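Long-range contacts in serpin (Taeniopygia guttata, PDB 5HGC), which binds cortisol and, as a member of the serpin family, probably acts as a serine protease inhibitor: residues T155-D160 with V318-L323; A102-A107 with V166-S171; N270-K275 with P346-F351. All blocks are in the same frame, centred on the assembly; numbering follows the deposited sequence.

Interaction 1: T155-D160 with V318-L323; sequences TNLVKD and VHKASL
Leu157 lays its CD1 methyl against Val318 CG1 at 3.5 Å and also meets Lys320 CB at 3.8 Å. This is the serpin linker between helix F (135-149) and strand 3 of sheet A, crossing the face of the sheet that helix 135-149 covers and resting here on strand 5A. With chi1 at -172°, Leu157 turns CG away from its own N, which brings the branched end down on the strand. Val158 adds a looser touch, CG1 to Val318 CG2 at 4.0 Å. Branched aliphatic residues suit a buried interface of loop on sheet, while Lys320, partly exposed, lends its CB to the apolar layer and carries its ammonium toward the Thr155 backbone.

Further out, Val158 N is held by Asn143 OD1 of helix F, and Leu157 also packs on Ile146 of that helix and on Ala170 of strand 3A, so the linker is wedged between helix and sheet. No direct hydrogen bond joins the two segments. Instead, the Lys320 chain, extended to CE and then bent, brings NZ within 2.8 Å of a water in a weak bond, and the same water accepts from Thr155 N at 3.3 Å.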
loop_
_atom_site.group_PDB
_atom_site.type_symbol
_atom_site.label_atom_id
_atom_site.label_comp_id
_atom_site.label_asym_id
_atom_site.label_seq_id
_atom_site.Cartn_x
_atom_site.Cartn_y
_atom_site.Cartn_z
ATOM N N THR A 155 15.530 0.398 -5.438
ATOM C CA THR A 155 16.324 0.209 -6.661
ATOM C C THR A 155 15.702 -1.006 -7.385
ATOM O O THR A 155 14.821 -1.697 -6.840
ATOM C CB THR A 155 17.799 -0.078 -6.297
ATOM O OG1 THR A 155 17.818 -1.210 -5.438
ATOM C CG2 THR A 155 18.476 1.078 -5.512
ATOM N N ASN A 156 16.152 -1.285 -8.597
ATOM C CA ASN A 156 15.767 -2.555 -9.280
ATOM C C ASN A 156 14.292 -2.851 -9.375
ATOM O O ASN A 156 13.896 -4.007 -9.145
ATOM C CB ASN A 156 16.428 -3.812 -8.672
ATOM C CG ASN A 156 17.944 -3.757 -8.679
ATOM O OD1 ASN A 156 18.574 -3.138 -9.556
ATOM N ND2 ASN A 156 18.549 -4.423 -7.693
ATOM N N LEU A 157 13.501 -1.841 -9.744
ATOM C CA LEU A 157 12.113 -2.048 -10.116
ATOM C C LEU A 157 11.882 -3.152 -11.164
ATOM O O LEU A 157 11.030 -4.017 -10.950
ATOM C CB LEU A 157 11.452 -0.744 -10.581
ATOM C CG LEU A 157 9.916 -0.822 -10.822
ATOM C CD1 LEU A 157 9.101 -0.983 -9.539
ATOM C CD2 LEU A 157 9.368 0.345 -11.641
ATOM N N VAL A 158 12.584 -3.111 -12.301
ATOM C CA VAL A 158 12.357 -4.095 -13.390
ATOM C C VAL A 158 13.650 -4.859 -13.739
ATOM O O VAL A 158 14.739 -4.320 -13.521
ATOM C CB VAL A 158 11.774 -3.424 -14.657
ATOM C CG1 VAL A 158 10.330 -3.025 -14.430
ATOM C CG2 VAL A 158 12.593 -2.208 -15.065
ATOM N N LYS A 159 13.516 -6.089 -14.261
ATOM C CA LYS A 159 14.629 -6.994 -14.663
ATOM C C LYS A 159 14.082 -7.786 -15.841
ATOM O O LYS A 159 12.911 -8.201 -15.801
ATOM C CB LYS A 159 15.040 -7.994 -13.545
ATOM N N ASP A 160 14.903 -7.991 -16.879
ATOM C CA ASP A 160 14.490 -8.735 -18.111
ATOM C C ASP A 160 13.130 -8.270 -18.695
ATOM O O ASP A 160 12.099 -8.966 -18.510
ATOM C CB ASP A 160 14.432 -10.270 -17.860
ATOM C CG ASP A 160 15.778 -10.872 -17.451
ATOM O OD1 ASP A 160 16.835 -10.513 -18.037
ATOM O OD2 ASP A 160 15.767 -11.730 -16.536
ATOM N N VAL A 318 4.125 -2.852 -12.787
ATOM C CA VAL A 318 4.932 -3.201 -11.617
ATOM C C VAL A 318 4.611 -2.269 -10.465
ATOM O O VAL A 318 4.616 -1.051 -10.650
ATOM C CB VAL A 318 6.433 -3.151 -11.906
ATOM C CG1 VAL A 318 7.204 -3.711 -10.713
ATOM C CG2 VAL A 318 6.706 -4.042 -13.111
ATOM N N HIS A 319 4.300 -2.854 -9.302
ATOM C CA HIS A 319 4.118 -2.117 -8.055
ATOM C C HIS A 319 5.173 -2.490 -7.032
ATOM O O HIS A 319 5.360 -3.671 -6.771
ATOM C CB HIS A 319 2.753 -2.379 -7.480
ATOM C CG HIS A 319 2.560 -1.757 -6.137
ATOM N ND1 HIS A 319 2.420 -0.395 -5.959
ATOM C CD2 HIS A 319 2.536 -2.307 -4.897
ATOM C CE1 HIS A 319 2.292 -0.140 -4.667
ATOM N NE2 HIS A 319 2.354 -1.284 -4.004
ATOM N N LYS A 320 5.891 -1.521 -6.467
ATOM C CA LYS A 320 6.847 -1.852 -5.399
ATOM C C LYS A 320 6.614 -0.942 -4.188
ATOM O O LYS A 320 6.639 0.298 -4.318
ATOM C CB LYS A 320 8.311 -1.799 -5.879
ATOM C CG LYS A 320 9.351 -2.440 -4.949
ATOM C CD LYS A 320 10.693 -2.570 -5.653
ATOM C CE LYS A 320 11.703 -3.520 -4.977
ATOM N NZ LYS A 320 12.670 -2.942 -3.970
ATOM N N ALA A 321 6.353 -1.555 -3.027
ATOM C CA ALA A 321 6.180 -0.801 -1.776
ATOM C C ALA A 321 7.288 -1.179 -0.824
ATOM O O ALA A 321 7.700 -2.318 -0.753
ATOM C CB ALA A 321 4.827 -1.044 -1.134
ATOM N N SER A 322 7.746 -0.217 -0.055
ATOM C CA SER A 322 8.861 -0.443 0.789
ATOM C C SER A 322 8.704 0.327 2.108
ATOM O O SER A 322 8.260 1.492 2.148
ATOM C CB SER A 322 10.081 -0.028 0.007
ATOM O OG SER A 322 11.206 -0.399 0.695
ATOM N N LEU A 323 9.093 -0.313 3.192
ATOM C CA LEU A 323 8.810 0.212 4.530
ATOM C C LEU A 323 9.946 -0.105 5.456
ATOM O O LEU A 323 10.421 -1.233 5.502
ATOM C CB LEU A 323 7.518 -0.432 5.068
ATOM C CG LEU A 323 7.177 -0.239 6.564
ATOM C CD1 LEU A 323 6.707 1.202 6.849
ATOM C CD2 LEU A 323 6.162 -1.278 7.079
HETATM O O HOH W 1 15.335 -2.141 -3.384
#

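Interaction 2: A102-A107 with V166-S171; sequences AIFVTA and VMLLAS. Unlike the reference sequence in segment 102-107: Ala107 (reference Glu).
Phe104 and Leu168 project together from the same face of the sheet, the ring carbon CD1 of Phe104 lying 3.9 Å from Leu168 CD2. Ala170 brings its CB to the edge of the same ring, near its plane, 4.2 Å from Phe104 CE1; a methyl is small enough to fit beside the broad ring. The chi1 of -61° puts Phe104 CG next to its own N and opposite its carbonyl carbon, swinging the ring along the sheet toward Ala170. Ile142 of helix F packs on both Phe104 and Leu168, so this is the helix-covered side of serpin sheet A, where strand 2A (100-106) runs antiparallel to strand 3A (167-176). On the other face Ile103 presses CG2 against Leu169 CD1 at 3.6 Å, their side chains crossing at a slant, while Val105 lies alongside Met167, CG2 to SD at 4.1 Å. Flexible thioether and branched aliphatic chains fill this buried face.

Phe104 with Leu168 and Ala102 with Ala170 are hydrogen-bonded pairs, each N bonded to the partner's O; Ile103-Leu169 and Val105-Met167 are non-hydrogen-bonded pairs. The ladder ends where Thr106 N donates to Val166 O at 2.8 Å, and Thr106 OG1 turns to Ala108 N.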
loop_
_atom_site.group_PDB
_atom_site.type_symbol
_atom_site.label_atom_id
_atom_site.label_comp_id
_atom_site.label_asym_id
_atom_site.label_seq_id
_atom_site.Cartn_x
_atom_site.Cartn_y
_atom_site.Cartn_z
ATOM N N ALA A 102 4.508 6.348 -12.645
ATOM C CA ALA A 102 5.199 6.669 -13.892
ATOM C C ALA A 102 4.758 5.692 -14.960
ATOM O O ALA A 102 4.373 4.557 -14.641
ATOM C CB ALA A 102 6.713 6.692 -13.743
ATOM N N ILE A 103 4.737 6.189 -16.207
ATOM C CA ILE A 103 4.579 5.367 -17.391
ATOM C C ILE A 103 5.773 5.427 -18.313
ATOM O O ILE A 103 6.370 6.474 -18.488
ATOM C CB ILE A 103 3.262 5.572 -18.154
ATOM C CG1 ILE A 103 3.106 6.999 -18.668
ATOM C CG2 ILE A 103 2.113 5.194 -17.266
ATOM C CD1 ILE A 103 1.972 7.224 -19.671
ATOM N N PHE A 104 6.144 4.268 -18.838
ATOM C CA PHE A 104 7.214 4.140 -19.812
ATOM C C PHE A 104 6.579 3.592 -21.083
ATOM O O PHE A 104 6.062 2.451 -21.082
ATOM C CB PHE A 104 8.321 3.259 -19.239
ATOM C CG PHE A 104 8.927 3.831 -18.003
ATOM C CD1 PHE A 104 8.361 3.545 -16.706
ATOM C CD2 PHE A 104 10.059 4.698 -18.089
ATOM C CE1 PHE A 104 8.941 4.110 -15.542
ATOM C CE2 PHE A 104 10.648 5.238 -16.929
ATOM C CZ PHE A 104 10.081 4.950 -15.660
ATOM N N VAL A 105 6.494 4.439 -22.111
ATOM C CA VAL A 105 5.700 4.107 -23.319
ATOM C C VAL A 105 6.699 3.943 -24.463
ATOM O O VAL A 105 7.682 4.726 -24.572
ATOM C CB VAL A 105 4.633 5.182 -23.685
ATOM C CG1 VAL A 105 3.737 4.758 -24.883
ATOM C CG2 VAL A 105 3.720 5.436 -22.499
ATOM N N THR A 106 6.483 2.917 -25.298
ATOM C CA THR A 106 7.320 2.728 -26.488
ATOM C C THR A 106 7.404 4.001 -27.326
ATOM O O THR A 106 6.385 4.676 -27.566
ATOM C CB THR A 106 6.850 1.567 -27.359
ATOM O OG1 THR A 106 7.553 1.624 -28.595
ATOM C CG2 THR A 106 5.366 1.623 -27.640
ATOM N N ALA A 107 8.628 4.341 -27.719
ATOM C CA ALA A 107 8.883 5.424 -28.669
ATOM C C ALA A 107 8.053 5.293 -29.965
ATOM O O ALA A 107 7.750 6.284 -30.612
ATOM C CB ALA A 107 10.377 5.522 -28.956
ATOM N N VAL A 166 4.812 -2.462 -24.872
ATOM C CA VAL A 166 4.172 -1.276 -25.385
ATOM C C VAL A 166 4.242 -0.189 -24.284
ATOM O O VAL A 166 4.789 0.894 -24.508
ATOM C CB VAL A 166 2.756 -1.645 -25.866
ATOM C CG1 VAL A 166 1.942 -0.423 -26.196
ATOM C CG2 VAL A 166 2.843 -2.520 -27.117
ATOM N N MET A 167 3.726 -0.515 -23.087
ATOM C CA MET A 167 3.700 0.407 -21.927
ATOM C C MET A 167 3.902 -0.341 -20.611
ATOM O O MET A 167 3.260 -1.372 -20.354
ATOM C CB MET A 167 2.386 1.195 -21.905
ATOM C CG MET A 167 2.136 1.937 -20.618
ATOM S SD MET A 167 0.789 3.116 -20.740
ATOM C CE MET A 167 -0.606 2.040 -20.985
ATOM N N LEU A 168 4.837 0.167 -19.829
ATOM C CA LEU A 168 5.052 -0.191 -18.456
ATOM C C LEU A 168 4.396 0.864 -17.529
ATOM O O LEU A 168 4.746 2.040 -17.573
ATOM C CB LEU A 168 6.569 -0.254 -18.201
ATOM C CG LEU A 168 6.967 -0.477 -16.734
ATOM C CD1 LEU A 168 6.450 -1.821 -16.212
ATOM C CD2 LEU A 168 8.456 -0.376 -16.490
ATOM N N LEU A 169 3.436 0.462 -16.704
ATOM C CA LEU A 169 2.919 1.350 -15.623
ATOM C C LEU A 169 3.664 1.012 -14.367
ATOM O O LEU A 169 3.585 -0.119 -13.903
ATOM C CB LEU A 169 1.420 1.160 -15.420
ATOM C CG LEU A 169 0.707 1.934 -14.309
ATOM C CD1 LEU A 169 0.754 3.451 -14.460
ATOM C CD2 LEU A 169 -0.737 1.453 -14.310
ATOM N N ALA A 170 4.430 1.960 -13.849
ATOM C CA ALA A 170 5.127 1.777 -12.567
ATOM C C ALA A 170 4.437 2.557 -11.380
ATOM O O ALA A 170 4.226 3.783 -11.497
ATOM C CB ALA A 170 6.575 2.207 -12.696
ATOM N N SER A 171 4.065 1.872 -10.271
ATOM C CA SER A 171 3.847 2.616 -9.008
ATOM C C SER A 171 4.769 2.134 -7.924
ATOM O O SER A 171 4.986 0.922 -7.738
ATOM C CB SER A 171 2.401 2.679 -8.530
ATOM O OG SER A 171 2.031 1.385 -8.118
#

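Interaction 3: N270-K275 with P346-F351; sequences NLYFPK and PPTIEF
In serpin sheet C, the short strand 1C (348-350) lies parallel to strand 2C, the first part of strand 265-283; segments 270-274 and 348-350 run 5° from parallel. Four backbone bonds zip them together: Asn270 N to Pro347 O, Ile349 N to Asn270 O, Tyr272 N to Ile349 O and Phe351 N to Tyr272 O. The last is 2.9 Å from N to O and almost straight at its hydrogen.

Past that final bond the aromatic core begins. With chi1 at -79°, Phe351 holds CG beside its own N, which lays the ring against Phe273. Phe273 turns its edge to the face of Phe351 in a T-shaped pair, centroids 5.3 Å apart and planes at 77°, with Phe273 CD1 3.6 Å from Phe351 CG. Leu271 CD1 reaches the Phe351 rim at CE1, 3.9 Å away, and Pro274 CD closes on Phe351 CB. Replacing Phe351 by alanine is likely to leave the Phe273 edge without an aromatic face and open a gap beside Leu271.

On the more exposed side Tyr272 receives Thr348 CG2 at its ring edge, 3.7 Å from CE2, and its CB packs on Glu350 CG. A polar-rimmed ring and an acid suit this surface: Arg191 forms a salt bridge with Glu350 and a cation-pi contact with Tyr272, while Asn270 OD1 bonds to Tyr207. This is the strand 1C-2C pairing of the serpin fold, where the chain rejoins the body after the reactive centre loop.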
loop_
_atom_site.group_PDB
_atom_site.type_symbol
_atom_site.label_atom_id
_atom_site.label_comp_id
_atom_site.label_asym_id
_atom_site.label_seq_id
_atom_site.Cartn_x
_atom_site.Cartn_y
_atom_site.Cartn_z
ATOM N N ASN A 270 3.159 -4.415 28.194
ATOM C CA ASN A 270 4.482 -4.631 27.680
ATOM C C ASN A 270 4.330 -5.031 26.243
ATOM O O ASN A 270 3.577 -5.998 25.940
ATOM C CB ASN A 270 5.128 -5.745 28.462
ATOM C CG ASN A 270 5.351 -5.327 29.888
ATOM O OD1 ASN A 270 6.017 -4.318 30.139
ATOM N ND2 ASN A 270 4.703 -6.013 30.820
ATOM N N LEU A 271 4.995 -4.262 25.372
ATOM C CA LEU A 271 4.856 -4.423 23.921
ATOM C C LEU A 271 6.205 -4.766 23.346
ATOM O O LEU A 271 7.206 -4.053 23.597
ATOM C CB LEU A 271 4.243 -3.198 23.229
ATOM C CG LEU A 271 3.909 -3.377 21.737
ATOM C CD1 LEU A 271 2.910 -4.491 21.404
ATOM C CD2 LEU A 271 3.437 -2.027 21.180
ATOM N N TYR A 272 6.205 -5.883 22.623
ATOM C CA TYR A 272 7.347 -6.361 21.927
ATOM C C TYR A 272 6.990 -6.403 20.457
ATOM O O TYR A 272 6.003 -7.036 20.044
ATOM C CB TYR A 272 7.750 -7.747 22.425
ATOM C CG TYR A 272 8.365 -7.745 23.794
ATOM C CD1 TYR A 272 9.746 -7.566 23.963
ATOM C CD2 TYR A 272 7.575 -7.937 24.928
ATOM C CE1 TYR A 272 10.318 -7.561 25.225
ATOM C CE2 TYR A 272 8.134 -7.939 26.185
ATOM C CZ TYR A 272 9.502 -7.751 26.328
ATOM O OH TYR A 272 10.037 -7.714 27.588
ATOM N N PHE A 273 7.796 -5.717 19.661
ATOM C CA PHE A 273 7.505 -5.575 18.235
ATOM C C PHE A 273 8.781 -5.553 17.438
ATOM O O PHE A 273 9.687 -4.862 17.818
ATOM C CB PHE A 273 6.666 -4.333 17.947
ATOM C CG PHE A 273 6.112 -4.323 16.565
ATOM C CD1 PHE A 273 5.119 -5.218 16.204
ATOM C CD2 PHE A 273 6.631 -3.465 15.600
ATOM C CE1 PHE A 273 4.605 -5.249 14.921
ATOM C CE2 PHE A 273 6.136 -3.483 14.287
ATOM C CZ PHE A 273 5.113 -4.381 13.945
ATOM N N PRO A 274 8.875 -6.328 16.348
ATOM C CA PRO A 274 10.197 -6.389 15.683
ATOM C C PRO A 274 10.649 -5.064 14.966
ATOM O O PRO A 274 9.816 -4.363 14.402
ATOM C CB PRO A 274 10.017 -7.514 14.672
ATOM C CG PRO A 274 8.565 -7.591 14.412
ATOM C CD PRO A 274 7.895 -7.220 15.701
ATOM N N LYS A 275 11.931 -4.706 15.089
ATOM C CA LYS A 275 12.593 -3.791 14.181
ATOM C C LYS A 275 12.872 -4.564 12.905
ATOM O O LYS A 275 13.601 -5.536 12.931
ATOM C CB LYS A 275 13.904 -3.284 14.772
ATOM C CG LYS A 275 14.753 -2.470 13.798
ATOM C CD LYS A 275 16.068 -1.982 14.397
ATOM C CE LYS A 275 17.154 -1.868 13.328
ATOM N NZ LYS A 275 18.357 -1.222 13.905
ATOM N N PRO A 346 1.023 -6.146 34.527
ATOM C CA PRO A 346 0.405 -5.731 33.248
ATOM C C PRO A 346 0.568 -6.807 32.138
ATOM O O PRO A 346 1.517 -7.647 32.168
ATOM C CB PRO A 346 1.171 -4.439 32.867
ATOM C CG PRO A 346 2.142 -4.162 34.004
ATOM C CD PRO A 346 2.260 -5.382 34.864
ATOM N N PRO A 347 -0.346 -6.805 31.158
ATOM C CA PRO A 347 -0.233 -7.776 30.019
ATOM C C PRO A 347 1.053 -7.563 29.225
ATOM O O PRO A 347 1.658 -6.473 29.304
ATOM C CB PRO A 347 -1.447 -7.466 29.141
ATOM C CG PRO A 347 -1.973 -6.182 29.663
ATOM C CD PRO A 347 -1.580 -6.018 31.106
ATOM N N THR A 348 1.492 -8.615 28.537
ATOM C CA THR A 348 2.603 -8.539 27.607
ATOM C C THR A 348 2.069 -9.020 26.265
ATOM O O THR A 348 1.457 -10.084 26.218
ATOM C CB THR A 348 3.736 -9.470 28.064
ATOM O OG1 THR A 348 4.185 -9.042 29.336
ATOM C CG2 THR A 348 4.931 -9.443 27.129
ATOM N N ILE A 349 2.267 -8.238 25.202
ATOM C CA ILE A 349 1.958 -8.674 23.820
ATOM C C ILE A 349 3.266 -8.698 23.039
ATOM O O ILE A 349 4.014 -7.712 23.021
ATOM C CB ILE A 349 0.982 -7.734 23.071
ATOM C CG1 ILE A 349 -0.305 -7.457 23.890
ATOM C CG2 ILE A 349 0.654 -8.247 21.658
ATOM C CD1 ILE A 349 -1.130 -8.674 24.275
ATOM N N GLU A 350 3.549 -9.838 22.419
ATOM C CA GLU A 350 4.805 -10.010 21.714
ATOM C C GLU A 350 4.577 -10.454 20.265
ATOM O O GLU A 350 4.059 -11.525 20.018
ATOM C CB GLU A 350 5.710 -10.975 22.470
ATOM C CG GLU A 350 6.959 -11.297 21.677
ATOM C CD GLU A 350 8.035 -12.000 22.467
ATOM O OE1 GLU A 350 7.685 -12.788 23.390
ATOM O OE2 GLU A 350 9.218 -11.742 22.131
ATOM N N PHE A 351 4.926 -9.615 19.300
ATOM C CA PHE A 351 4.694 -9.988 17.903
ATOM C C PHE A 351 5.865 -10.854 17.483
ATOM O O PHE A 351 6.894 -10.371 17.011
ATOM C CB PHE A 351 4.554 -8.729 17.055
ATOM C CG PHE A 351 3.202 -8.095 17.168
ATOM C CD1 PHE A 351 2.867 -7.305 18.304
ATOM C CD2 PHE A 351 2.239 -8.307 16.172
ATOM C CE1 PHE A 351 1.598 -6.743 18.441
ATOM C CE2 PHE A 351 0.981 -7.732 16.303
ATOM C CZ PHE A 351 0.638 -6.963 17.438
#

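How the interactions relate
Interactions 1 and 2 are buried and share sheet A: strand 167-176 of interaction 2 lies next to strand 316-325 of interaction 1. They touch through Val318 CG2 packing on Leu168 CD1 and through His319 ND1, probably hydrogen-bonded to Ser171 OG. Interaction 2 is a backbone ladder within the sheet, whereas interaction 1 lays a loop across it by apolar contact and one water. Interaction 3 stands about 43 Å from interaction 2, centre to centre, and is only partly buried; it pairs strands in parallel, combining an aromatic core with a polar outer side. Strand 265-283, its longer partner, continues to run beside strand 316-325, linking the two regions.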